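Local coordinates for protein LP04448p (PDB 4QMH) that belongs to the XMAP215 family and probably supports microtubule polymerization through its array of TOG domains, of which this is the fourth, at residues A[16-21]-A[39-44]; A[60-65]-A[79-84]; A[65-70]-A[103-108]; A[138-143]-A[157-162]; A[200-205]-A[230-235]. All coordinates share one frame; numbering follows the deposited sequence.

Interaction 1 of 5, residues A[16-21]-A[39-44]; sequences PQITEA and TKLQAI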
# COMPACT_ATOMS: atom_id res chain seq x y z
N PRO A 16 13.79 -21.36 -8.76
CA PRO A 16 15.04 -21.74 -9.43
C PRO A 16 15.40 -20.84 -10.62
O PRO A 16 16.58 -20.78 -10.99
CB PRO A 16 14.74 -23.16 -9.93
CG PRO A 16 13.77 -23.69 -8.94
CD PRO A 16 12.88 -22.51 -8.61
N GLN A 17 14.42 -20.14 -11.19
CA GLN A 17 14.67 -19.26 -12.33
C GLN A 17 15.09 -17.86 -11.91
O GLN A 17 15.55 -17.06 -12.73
CB GLN A 17 13.42 -19.16 -13.22
CG GLN A 17 13.03 -20.47 -13.90
CD GLN A 17 11.95 -20.27 -14.95
OE1 GLN A 17 12.18 -19.70 -16.02
NE2 GLN A 17 10.76 -20.77 -14.66
N ILE A 18 14.94 -17.56 -10.62
CA ILE A 18 15.40 -16.27 -10.10
C ILE A 18 16.87 -16.40 -9.73
O ILE A 18 17.24 -16.49 -8.56
CB ILE A 18 14.57 -15.80 -8.89
CG1 ILE A 18 13.07 -15.92 -9.19
CG2 ILE A 18 14.93 -14.36 -8.54
CD1 ILE A 18 12.63 -15.18 -10.43
N THR A 19 17.72 -16.37 -10.75
CA THR A 19 19.14 -16.63 -10.58
C THR A 19 19.90 -15.40 -10.11
O THR A 19 19.40 -14.27 -10.20
CB THR A 19 19.75 -17.08 -11.90
OG1 THR A 19 19.61 -16.01 -12.85
CG2 THR A 19 19.06 -18.34 -12.42
N GLU A 20 21.11 -15.60 -9.61
CA GLU A 20 21.94 -14.47 -9.25
C GLU A 20 22.17 -13.57 -10.46
O GLU A 20 22.23 -12.34 -10.33
CB GLU A 20 23.29 -14.95 -8.71
CG GLU A 20 23.21 -15.67 -7.38
CD GLU A 20 22.94 -14.73 -6.23
OE1 GLU A 20 23.12 -13.50 -6.40
OE2 GLU A 20 22.53 -15.21 -5.15
N ALA A 21 22.30 -14.18 -11.63
CA ALA A 21 22.55 -13.42 -12.86
C ALA A 21 21.37 -12.52 -13.20
O ALA A 21 21.56 -11.36 -13.58
CB ALA A 21 22.87 -14.35 -14.02
N THR A 39 12.43 -7.57 -18.47
CA THR A 39 11.85 -8.22 -19.65
C THR A 39 11.92 -9.73 -19.51
O THR A 39 10.95 -10.44 -19.80
CB THR A 39 12.53 -7.78 -20.95
OG1 THR A 39 12.19 -6.41 -21.21
CG2 THR A 39 12.05 -8.63 -22.13
N LYS A 40 13.06 -10.23 -19.04
CA LYS A 40 13.23 -11.66 -18.82
C LYS A 40 12.29 -12.15 -17.73
O LYS A 40 11.69 -13.22 -17.85
CB LYS A 40 14.67 -12.00 -18.44
CG LYS A 40 15.70 -11.80 -19.57
CD LYS A 40 17.09 -12.18 -19.08
CE LYS A 40 18.12 -12.09 -20.19
NZ LYS A 40 18.42 -10.70 -20.59
N LEU A 41 12.16 -11.36 -16.67
CA LEU A 41 11.29 -11.69 -15.54
C LEU A 41 9.83 -11.81 -15.97
O LEU A 41 9.13 -12.74 -15.57
CB LEU A 41 11.42 -10.62 -14.45
CG LEU A 41 10.48 -10.88 -13.26
CD1 LEU A 41 10.78 -12.22 -12.61
CD2 LEU A 41 10.60 -9.77 -12.26
N GLN A 42 9.39 -10.88 -16.81
CA GLN A 42 8.01 -10.88 -17.28
C GLN A 42 7.72 -12.17 -18.04
O GLN A 42 6.65 -12.75 -17.89
CB GLN A 42 7.78 -9.67 -18.18
CG GLN A 42 6.31 -9.39 -18.48
CD GLN A 42 5.71 -10.31 -19.53
OE1 GLN A 42 4.49 -10.52 -19.57
NE2 GLN A 42 6.56 -10.85 -20.41
N ALA A 43 8.69 -12.62 -18.83
CA ALA A 43 8.52 -13.83 -19.63
C ALA A 43 8.48 -15.08 -18.75
O ALA A 43 7.75 -16.04 -19.04
CB ALA A 43 9.61 -13.93 -20.70
N ILE A 44 9.28 -15.07 -17.69
CA ILE A 44 9.31 -16.19 -16.74
C ILE A 44 7.95 -16.35 -16.08
O ILE A 44 7.41 -17.46 -16.00
CB ILE A 44 10.38 -15.98 -15.63
CG1 ILE A 44 11.79 -16.20 -16.18
CG2 ILE A 44 10.14 -16.95 -14.48
CD1 ILE A 44 12.88 -15.65 -15.28
O HOH W 1 8.58 -19.98 -16.43

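Interaction 2 of 5, residues A[60-65]-A[79-84]; sequences PALAHR and AICEQL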
# COMPACT_ATOMS: atom_id res chain seq x y z
N PRO A 60 12.63 -8.50 -2.51
CA PRO A 60 13.42 -7.31 -2.19
C PRO A 60 14.01 -6.67 -3.44
O PRO A 60 14.11 -5.44 -3.52
CB PRO A 60 14.53 -7.85 -1.29
CG PRO A 60 14.02 -9.16 -0.77
CD PRO A 60 13.14 -9.72 -1.85
N ALA A 61 14.35 -7.49 -4.42
CA ALA A 61 14.86 -6.99 -5.70
C ALA A 61 13.83 -6.11 -6.38
O ALA A 61 14.15 -5.02 -6.86
CB ALA A 61 15.27 -8.14 -6.60
N LEU A 62 12.58 -6.58 -6.43
CA LEU A 62 11.50 -5.78 -7.03
C LEU A 62 11.21 -4.52 -6.24
O LEU A 62 10.85 -3.49 -6.82
CB LEU A 62 10.21 -6.60 -7.16
CG LEU A 62 10.21 -7.68 -8.24
CD1 LEU A 62 8.92 -8.48 -8.17
CD2 LEU A 62 10.36 -7.02 -9.61
N ALA A 63 11.35 -4.59 -4.92
CA ALA A 63 11.11 -3.43 -4.07
C ALA A 63 12.02 -2.26 -4.48
O ALA A 63 11.56 -1.11 -4.61
CB ALA A 63 11.29 -3.79 -2.61
N HIS A 64 13.29 -2.55 -4.71
CA HIS A 64 14.22 -1.53 -5.18
C HIS A 64 13.78 -0.95 -6.53
O HIS A 64 13.92 0.26 -6.78
CB HIS A 64 15.63 -2.09 -5.29
CG HIS A 64 16.35 -2.21 -3.98
ND1 HIS A 64 16.49 -3.41 -3.32
CD2 HIS A 64 16.98 -1.29 -3.22
CE1 HIS A 64 17.17 -3.23 -2.21
NE2 HIS A 64 17.48 -1.94 -2.12
N ARG A 65 13.27 -1.80 -7.41
CA ARG A 65 12.86 -1.30 -8.73
C ARG A 65 11.58 -0.46 -8.68
O ARG A 65 11.37 0.42 -9.52
CB ARG A 65 12.74 -2.47 -9.73
CG ARG A 65 14.02 -3.31 -9.83
CD ARG A 65 15.14 -2.69 -10.69
NE ARG A 65 15.71 -1.46 -10.16
CZ ARG A 65 16.66 -1.39 -9.23
NH1 ARG A 65 17.18 -2.49 -8.70
NH2 ARG A 65 17.12 -0.20 -8.84
N ALA A 79 3.75 -2.81 -13.20
CA ALA A 79 3.08 -3.76 -14.09
C ALA A 79 3.49 -5.19 -13.75
O ALA A 79 2.64 -6.09 -13.71
CB ALA A 79 3.41 -3.44 -15.55
N ILE A 80 4.78 -5.41 -13.53
CA ILE A 80 5.24 -6.75 -13.17
C ILE A 80 4.67 -7.23 -11.84
O ILE A 80 4.32 -8.41 -11.70
CB ILE A 80 6.77 -6.83 -13.14
CG1 ILE A 80 7.31 -6.79 -14.57
CG2 ILE A 80 7.23 -8.10 -12.44
CD1 ILE A 80 8.80 -6.55 -14.65
N CYS A 81 4.57 -6.34 -10.86
CA CYS A 81 4.02 -6.73 -9.57
C CYS A 81 2.55 -7.10 -9.70
O CYS A 81 2.08 -8.00 -9.01
CB CYS A 81 4.22 -5.63 -8.52
SG CYS A 81 5.93 -5.46 -8.01
N GLU A 82 1.82 -6.43 -10.58
CA GLU A 82 0.42 -6.78 -10.78
C GLU A 82 0.34 -8.17 -11.41
O GLU A 82 -0.46 -9.00 -10.98
CB GLU A 82 -0.31 -5.74 -11.63
CG GLU A 82 -1.83 -5.80 -11.45
CD GLU A 82 -2.55 -4.67 -12.15
OE1 GLU A 82 -1.99 -3.56 -12.25
OE2 GLU A 82 -3.70 -4.89 -12.60
N GLN A 83 1.21 -8.41 -12.39
CA GLN A 83 1.32 -9.72 -13.03
C GLN A 83 1.66 -10.80 -11.99
O GLN A 83 1.11 -11.90 -12.01
CB GLN A 83 2.37 -9.65 -14.14
CG GLN A 83 2.69 -10.96 -14.83
CD GLN A 83 3.88 -10.85 -15.77
OE1 GLN A 83 4.60 -9.84 -15.78
NE2 GLN A 83 4.09 -11.88 -16.58
N LEU A 84 2.56 -10.46 -11.08
CA LEU A 84 2.98 -11.41 -10.06
C LEU A 84 1.81 -11.75 -9.14
O LEU A 84 1.60 -12.92 -8.76
CB LEU A 84 4.16 -10.84 -9.26
CG LEU A 84 4.93 -11.79 -8.34
CD1 LEU A 84 5.83 -12.74 -9.13
CD2 LEU A 84 5.76 -10.98 -7.36

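Interaction 3 of 5, residues A[65-70]-A[103-108]; sequences RLVDSN and FLHALG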
# COMPACT_ATOMS: atom_id res chain seq x y z
N ARG A 65 13.27 -1.80 -7.41
CA ARG A 65 12.86 -1.30 -8.73
C ARG A 65 11.58 -0.46 -8.68
O ARG A 65 11.37 0.42 -9.52
CB ARG A 65 12.74 -2.47 -9.73
CG ARG A 65 14.02 -3.31 -9.83
CD ARG A 65 15.14 -2.69 -10.69
NE ARG A 65 15.71 -1.46 -10.16
CZ ARG A 65 16.66 -1.39 -9.23
NH1 ARG A 65 17.18 -2.49 -8.70
NH2 ARG A 65 17.12 -0.20 -8.84
N LEU A 66 10.72 -0.71 -7.69
CA LEU A 66 9.51 0.09 -7.52
C LEU A 66 9.87 1.54 -7.22
O LEU A 66 9.10 2.45 -7.54
CB LEU A 66 8.66 -0.48 -6.37
CG LEU A 66 7.85 -1.74 -6.68
CD1 LEU A 66 7.21 -2.31 -5.42
CD2 LEU A 66 6.78 -1.41 -7.71
N VAL A 67 11.03 1.73 -6.59
CA VAL A 67 11.54 3.07 -6.27
C VAL A 67 12.79 3.41 -7.09
O VAL A 67 13.71 4.10 -6.62
CB VAL A 67 11.84 3.23 -4.76
CG1 VAL A 67 10.58 3.00 -3.95
CG2 VAL A 67 12.96 2.29 -4.30
N ASP A 68 12.83 2.89 -8.31
CA ASP A 68 13.95 3.15 -9.21
C ASP A 68 14.05 4.64 -9.51
O ASP A 68 13.04 5.34 -9.56
CB ASP A 68 13.75 2.37 -10.51
CG ASP A 68 15.04 2.15 -11.27
OD1 ASP A 68 15.44 3.05 -12.04
OD2 ASP A 68 15.64 1.07 -11.11
N SER A 69 15.26 5.12 -9.77
CA SER A 69 15.45 6.52 -10.13
C SER A 69 15.01 6.80 -11.58
O SER A 69 14.80 7.94 -11.97
CB SER A 69 16.90 6.93 -9.90
OG SER A 69 17.78 6.09 -10.64
N ASN A 70 14.86 5.73 -12.36
CA ASN A 70 14.34 5.86 -13.71
C ASN A 70 12.84 5.56 -13.72
O ASN A 70 12.40 4.50 -13.28
CB ASN A 70 15.08 4.92 -14.65
CG ASN A 70 14.61 5.03 -16.08
OD1 ASN A 70 13.55 4.51 -16.43
ND2 ASN A 70 15.40 5.70 -16.93
N PHE A 103 4.63 0.42 -3.34
CA PHE A 103 3.34 0.81 -3.91
C PHE A 103 2.87 2.13 -3.29
O PHE A 103 2.40 3.03 -3.98
CB PHE A 103 2.26 -0.24 -3.62
CG PHE A 103 2.53 -1.59 -4.19
CD1 PHE A 103 3.45 -1.79 -5.21
CD2 PHE A 103 1.84 -2.68 -3.70
CE1 PHE A 103 3.68 -3.06 -5.72
CE2 PHE A 103 2.05 -3.96 -4.21
CZ PHE A 103 2.98 -4.15 -5.22
N LEU A 104 3.00 2.23 -1.97
CA LEU A 104 2.53 3.43 -1.29
C LEU A 104 3.33 4.62 -1.76
O LEU A 104 2.80 5.72 -1.95
CB LEU A 104 2.66 3.27 0.23
CG LEU A 104 1.69 2.32 0.93
CD1 LEU A 104 2.07 2.19 2.40
CD2 LEU A 104 0.24 2.80 0.75
N HIS A 105 4.63 4.43 -1.93
CA HIS A 105 5.47 5.53 -2.32
C HIS A 105 5.10 6.04 -3.72
O HIS A 105 5.13 7.24 -3.98
CB HIS A 105 6.94 5.15 -2.26
CG HIS A 105 7.85 6.32 -2.38
ND1 HIS A 105 8.01 7.24 -1.36
CD2 HIS A 105 8.60 6.76 -3.41
CE1 HIS A 105 8.85 8.18 -1.76
NE2 HIS A 105 9.22 7.91 -3.00
N ALA A 106 4.71 5.12 -4.61
CA ALA A 106 4.32 5.51 -5.96
C ALA A 106 2.99 6.27 -5.98
O ALA A 106 2.67 6.92 -6.98
CB ALA A 106 4.25 4.28 -6.88
N LEU A 107 2.21 6.15 -4.91
CA LEU A 107 0.96 6.93 -4.80
C LEU A 107 1.23 8.42 -4.77
O LEU A 107 0.31 9.22 -4.93
CB LEU A 107 0.19 6.56 -3.54
CG LEU A 107 -0.53 5.22 -3.50
CD1 LEU A 107 -1.22 5.07 -2.13
CD2 LEU A 107 -1.56 5.10 -4.61
N GLY A 108 2.48 8.79 -4.51
CA GLY A 108 2.85 10.20 -4.45
C GLY A 108 3.33 10.76 -5.77
O GLY A 108 3.73 11.92 -5.86

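Interaction 4 of 5, residues A[138-143]-A[157-162]; sequences EMIADA and AWLADK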
# COMPACT_ATOMS: atom_id res chain seq x y z
N GLU A 138 3.20 -0.23 10.70
CA GLU A 138 3.08 1.20 10.44
C GLU A 138 3.50 1.60 9.03
O GLU A 138 3.98 2.70 8.81
CB GLU A 138 3.84 2.03 11.48
CG GLU A 138 3.25 1.85 12.89
CD GLU A 138 3.89 2.74 13.96
OE1 GLU A 138 4.66 3.66 13.62
OE2 GLU A 138 3.62 2.52 15.16
N MET A 139 3.30 0.71 8.07
CA MET A 139 3.61 1.06 6.68
C MET A 139 2.78 2.24 6.20
O MET A 139 3.30 3.17 5.57
CB MET A 139 3.42 -0.14 5.75
CG MET A 139 4.47 -1.22 5.99
SD MET A 139 4.27 -2.69 4.97
CE MET A 139 2.76 -3.38 5.61
N ILE A 140 1.49 2.21 6.50
CA ILE A 140 0.60 3.30 6.10
C ILE A 140 0.94 4.60 6.85
O ILE A 140 1.09 5.66 6.23
CB ILE A 140 -0.87 2.87 6.25
CG1 ILE A 140 -1.22 1.84 5.17
CG2 ILE A 140 -1.81 4.06 6.19
CD1 ILE A 140 -2.52 1.08 5.44
N ALA A 141 1.09 4.52 8.17
CA ALA A 141 1.45 5.70 8.95
C ALA A 141 2.78 6.32 8.50
O ALA A 141 2.92 7.53 8.45
CB ALA A 141 1.50 5.37 10.42
N ASP A 142 3.75 5.47 8.17
CA ASP A 142 5.05 5.98 7.74
C ASP A 142 4.92 6.72 6.40
O ASP A 142 5.62 7.72 6.17
CB ASP A 142 6.08 4.85 7.62
CG ASP A 142 6.68 4.47 8.97
OD1 ASP A 142 6.57 5.27 9.92
OD2 ASP A 142 7.29 3.38 9.05
N ALA A 143 4.04 6.23 5.53
CA ALA A 143 3.82 6.92 4.25
C ALA A 143 3.11 8.26 4.48
O ALA A 143 3.40 9.25 3.83
CB ALA A 143 3.04 6.04 3.28
N ALA A 157 -7.93 8.75 0.63
CA ALA A 157 -9.09 8.33 -0.16
C ALA A 157 -9.22 6.82 -0.07
O ALA A 157 -10.31 6.28 0.04
CB ALA A 157 -8.93 8.75 -1.61
N TRP A 158 -8.07 6.14 -0.15
CA TRP A 158 -8.06 4.68 -0.14
C TRP A 158 -8.51 4.17 1.22
O TRP A 158 -9.32 3.25 1.30
CB TRP A 158 -6.67 4.16 -0.49
CG TRP A 158 -6.55 2.66 -0.52
CD1 TRP A 158 -6.90 1.83 -1.54
CD2 TRP A 158 -5.99 1.83 0.50
NE1 TRP A 158 -6.61 0.51 -1.21
CE2 TRP A 158 -6.06 0.49 0.05
CE3 TRP A 158 -5.46 2.09 1.77
CZ2 TRP A 158 -5.60 -0.58 0.81
CZ3 TRP A 158 -5.01 1.02 2.53
CH2 TRP A 158 -5.08 -0.30 2.05
N LEU A 159 -8.00 4.77 2.29
CA LEU A 159 -8.43 4.36 3.62
C LEU A 159 -9.92 4.62 3.82
O LEU A 159 -10.62 3.79 4.39
CB LEU A 159 -7.61 5.08 4.70
CG LEU A 159 -6.14 4.67 4.80
CD1 LEU A 159 -5.34 5.69 5.62
CD2 LEU A 159 -6.00 3.28 5.38
N ALA A 160 -10.40 5.76 3.33
CA ALA A 160 -11.81 6.11 3.50
C ALA A 160 -12.69 5.13 2.75
O ALA A 160 -13.79 4.79 3.19
CB ALA A 160 -12.07 7.55 3.01
N ASP A 161 -12.19 4.66 1.61
CA ASP A 161 -12.91 3.74 0.75
C ASP A 161 -12.91 2.32 1.32
O ASP A 161 -13.93 1.64 1.28
CB ASP A 161 -12.28 3.76 -0.65
CG ASP A 161 -13.01 2.86 -1.64
OD1 ASP A 161 -14.26 2.88 -1.65
OD2 ASP A 161 -12.33 2.14 -2.40
N LYS A 162 -11.78 1.88 1.87
CA LYS A 162 -11.60 0.48 2.22
C LYS A 162 -11.92 0.12 3.67
O LYS A 162 -12.51 -0.94 3.93
CB LYS A 162 -10.17 0.02 1.88
CG LYS A 162 -9.82 0.08 0.41
CD LYS A 162 -10.64 -0.90 -0.41
CE LYS A 162 -10.26 -0.85 -1.88
NZ LYS A 162 -11.11 -1.76 -2.70

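Interaction 5 of 5, residues A[200-205]-A[230-235]; sequences EAVLGI and LAALEK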
# COMPACT_ATOMS: atom_id res chain seq x y z
N GLU A 200 -13.07 12.52 5.18
CA GLU A 200 -13.86 11.39 4.71
C GLU A 200 -13.42 10.08 5.34
O GLU A 200 -14.18 9.13 5.40
CB GLU A 200 -13.82 11.29 3.19
CG GLU A 200 -14.51 12.47 2.51
CD GLU A 200 -14.60 12.32 1.01
OE1 GLU A 200 -14.21 11.25 0.50
OE2 GLU A 200 -15.06 13.28 0.36
N ALA A 201 -12.18 10.04 5.82
CA ALA A 201 -11.61 8.83 6.41
C ALA A 201 -11.93 8.72 7.90
O ALA A 201 -11.70 7.68 8.51
CB ALA A 201 -10.10 8.81 6.19
N VAL A 202 -12.46 9.79 8.49
CA VAL A 202 -12.75 9.76 9.93
C VAL A 202 -13.68 8.60 10.29
O VAL A 202 -13.40 7.85 11.24
CB VAL A 202 -13.36 11.09 10.41
CG1 VAL A 202 -13.84 10.96 11.86
CG2 VAL A 202 -12.32 12.21 10.31
N LEU A 203 -14.75 8.43 9.52
CA LEU A 203 -15.72 7.38 9.82
C LEU A 203 -15.09 6.00 9.74
O LEU A 203 -15.28 5.16 10.63
CB LEU A 203 -16.94 7.47 8.89
CG LEU A 203 -17.98 6.37 9.10
CD1 LEU A 203 -18.55 6.43 10.51
CD2 LEU A 203 -19.08 6.48 8.05
N GLY A 204 -14.33 5.76 8.68
CA GLY A 204 -13.63 4.50 8.53
C GLY A 204 -12.72 4.16 9.69
O GLY A 204 -12.70 3.02 10.15
N ILE A 205 -11.92 5.12 10.14
CA ILE A 205 -11.06 4.94 11.31
C ILE A 205 -11.91 4.62 12.54
O ILE A 205 -11.62 3.69 13.29
CB ILE A 205 -10.20 6.20 11.59
CG1 ILE A 205 -9.31 6.53 10.38
CG2 ILE A 205 -9.39 6.04 12.88
CD1 ILE A 205 -8.08 5.66 10.25
N LEU A 230 -12.58 17.50 17.34
CA LEU A 230 -13.72 16.98 18.08
C LEU A 230 -14.99 17.09 17.23
O LEU A 230 -15.81 16.17 17.21
CB LEU A 230 -13.89 17.70 19.41
CG LEU A 230 -15.09 17.22 20.24
CD1 LEU A 230 -14.98 15.72 20.53
CD2 LEU A 230 -15.19 18.03 21.51
N ALA A 231 -15.13 18.20 16.52
CA ALA A 231 -16.29 18.37 15.64
C ALA A 231 -16.37 17.24 14.62
O ALA A 231 -17.45 16.71 14.36
CB ALA A 231 -16.24 19.73 14.94
N ALA A 232 -15.22 16.88 14.04
CA ALA A 232 -15.15 15.77 13.08
C ALA A 232 -15.54 14.44 13.71
O ALA A 232 -16.26 13.64 13.12
CB ALA A 232 -13.76 15.69 12.48
N LEU A 233 -15.07 14.19 14.93
CA LEU A 233 -15.42 12.95 15.62
C LEU A 233 -16.92 12.93 15.87
O LEU A 233 -17.58 11.90 15.69
CB LEU A 233 -14.65 12.80 16.93
CG LEU A 233 -13.12 12.79 16.87
CD1 LEU A 233 -12.55 12.60 18.27
CD2 LEU A 233 -12.63 11.71 15.94
N GLU A 234 -17.48 14.07 16.27
CA GLU A 234 -18.91 14.12 16.59
C GLU A 234 -19.77 13.99 15.34
O GLU A 234 -20.87 13.42 15.39
CB GLU A 234 -19.25 15.39 17.37
CG GLU A 234 -18.72 15.36 18.79
CD GLU A 234 -18.86 16.69 19.52
OE1 GLU A 234 -18.89 17.75 18.86
OE2 GLU A 234 -18.92 16.66 20.77
N LYS A 235 -19.26 14.50 14.22
CA LYS A 235 -19.98 14.42 12.95
C LYS A 235 -20.06 12.97 12.44
O LYS A 235 -21.07 12.57 11.85
CB LYS A 235 -19.34 15.33 11.90
CG LYS A 235 -20.09 15.39 10.58
CD LYS A 235 -19.38 16.31 9.60
CE LYS A 235 -20.15 16.44 8.29
NZ LYS A 235 -19.48 17.37 7.34

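Interaction 1 of 5, residues A[16-21]-A[39-44]
Ile44 packs closely against Gln17, the two side chains running past one another in opposite directions. The amide oxygen Gln17 OE1 comes to 3.5 Å from Ile44 CG1, while the amide carbon Gln17 CD lies 3.8 Å from the branch methyl Ile44 CG2. Isoleucine suits this place because its two arms offer a broad apolar flank to the long glutamine chain. On the solvent side the fit gives way to water: one molecule accepts from Gln17 NE2 at 2.9 Å and donates to Ile44 O at 2.8 Å, so the amide end is tethered to the helix indirectly. Replacing Ile44 by an alanine would probably open a gap beneath the Gln17 chain and leave the amide held mainly by its water. Deeper in, Ile18 CD1 meets Leu41 CD1 at 4.1 Å. The bend of Ile18 at CG1 (chi2 -56°) brings this methyl closer to Leu41 than its CB direction alone would suggest. Ile18 centres an inverse gamma turn, and Thr19 follows as N-cap of helix 20-26. The contact thus lays the lead-in to helix 20-26 along helix 31-48, with Leu58 of helix 58-66 touching both Ile18 and Leu41.

Interaction 2 of 5, residues A[60-65]-A[79-84]
Leu62 pushes its forked end into the side of helix 71-88, where Ile80, Cys81 and Leu84 receive it. Its two methyls divide the work. CD1 of Leu62 meets CD2 of Leu84 at 4.1 Å, the nearest approach in the contact, and also lies 4.3 Å from SG of Cys81. The other methyl, Leu62 CD2, turns to Ile80 and stands 4.4 Å from its CG2. With CG anti to the carbonyl carbon and an extended chi2 of 175°, the leucine reaches straight across the space between the helices, while Leu84, whose CG lies anti to the backbone N, slants over to meet it. Helices 58-66 and 71-88 follow each other in the chain and run roughly antiparallel, at 145° in these segments, as expected of the HEAT-type helical solenoid of a TOG domain. The axes are 11.2 Å apart, a wide separation that calls for long aliphatic residues; the slimmer, weakly polar Cys81 fits beside the leucine fork, with Phe103 of helix 96-106 on it as well. Leu38 of helix 31-48 touches Ile80, and Met26 and Leu99 touch Leu62, so neighbouring helices on several sides share this apolar interior. On the outer part of helix 58-66 the chemistry is polar: His64 ND1 bonds back to Pro60 O at 3.1 Å, bent to 136° at the hydrogen. It comes from above the carbonyl plane, on the face opposite the one used by the helical donor His64 N.

Interaction 3 of 5, residues A[65-70]-A[103-108]
Leu66 and Val67 reach Phe103 and His105 from the end of helix 58-66, while Arg65 just before them serves the turn that follows. Arg65 grips Asp68 side-on, both NE, at 2.7 Å, and NH2 bonding to the single oxygen OD2, which lies in the guanidinium plane. Next, Leu66 sends CD1 to 3.6 Å from Phe103 CE1, meeting the ring obliquely. Although the first bond of the Phe103 side chain leads away, its ring swings back to the leucine and also packs edge-to-face with Phe125. An alanine in place of Leu66 would probably leave this flank of the Phe103 ring without its packing partner. Val67 makes a looser, more exposed contact, its CG1 4.3 Å from His105 CD2. Asp68 then accepts from Asn70 N at 2.8 Å through the anti lone pair of OD1, an Asx turn, and Asn70 caps helix 71-88 with OD1 on Ile73 N. Arg34 forms a second salt bridge to Asp68 OD2. Leu66 on Phe103 thus gives the apolar join between the helices, with the Val67 to His105 touch at its exposed margin, whereas charges fix the turn between helices 58-66 and 71-88; two arginines around one buried carboxylate would probably favour its ionised form.

Interaction 4 of 5, residues A[138-143]-A[157-162]
Ile140 reaches from helix 139-145 to Trp158 and Leu159 of helix 149-162 with its two aliphatic arms, and aliphatic packing is the first kind of contact here. The branch methyl Ile140 CG2 rests 3.9 Å from Leu159 CD1, and the chain end Ile140 CD1 lies 4.1 Å from Leu159 CD2, so two methyl pairs match as the side chains slide past each other in opposite directions. The branch at CB of Ile140 and the fork of Leu159 give each two methyls for this match. Aromatic packing is the second kind. Ile140 CD1 comes to the edge of the Trp158 ring, near its plane, 3.8 Å from CZ3, the two side chains crossing at about a right angle. Trp158 stretches toward the isoleucine because its CG is anti to the backbone N (chi1 -179°). Within its own helix, Lys162 lays CG over one face of the indole, 3.6 Å above the plane and offset toward the rim. Polar bonds form the third group and lie aside from the apolar meeting: Trp158 NE1 gives its hydrogen to Asn123 OD1 on helix 112-129, while Glu138, the N-cap residue of helix 139-145, binds Asp175 OD1 through its backbone N. The chemistry implies a buried interface of the helical TOG solenoid held by apolar burial and close fit, with no polar bond between the segments; the indole N-H is satisfied by Asn123, a bond that, with the packing round the ring, is likely to limit its rotation.

Interaction 5 of 5, residues A[200-205]-A[230-235]
The peptide carbonyl of Ala232 is the flat group here, and Val202 CG1 lies over one of its faces, 3.8 Å from Ala232 O, rather than straight ahead of the oxygen. This is a helix-to-helix contact at the C-terminal end of the TOG domain's HEAT-type solenoid, where helix 192-209 packs on helix 226-236 with helix 211-221 between them in sequence. The backbones come close, with CA of Val202 and CA of Leu233 only 7.0 Å apart, and the residue sizes match: a compact valine faces an alanine, whose single methyl lets the peptide be approached directly. The other branch, Val202 CG2, sits 4.3 Å from Ala232 CB. Just after the valine, helix 192-209 is kinked, since the backbone N atoms of Leu203 and Gly204 make no bond to the preceding turn. Leu183 of helix 173-186 touches Val202 as well, and Phe211 and Met214 of helix 211-221 touch Leu233, so other apolar groups pack round the valine and the leucine, while Ala232 stays partly exposed. Leu233 starts out away from the valine, yet its far methyl CD2 returns to within 4.3 Å of Val202 CG1.

How the interactions relate
Interactions 2 and 4 are made wholly by buried residues, apolar side chain on side chain; interaction 5 is nearly as buried, but there a valine methyl also rests on a peptide oxygen. Interactions 1 and 3 reach the surface, through Gln17 with its water and through Val67 with His105; a buried aspartate gripped by arginine lies beside the latter. Interactions 2 and 3 share helix 58-66 and Arg65, and Cys81 packs on Phe103 between them. Interaction 1 meets interaction 2 through Leu41 and a probable hydrogen bond from Gln83 NE2 to Gln42 O. Leu104 links interaction 3 to interaction 4, and Ala160 links that to interaction 5. Interactions 1 and 5 lie 47 Å apart, centre to centre.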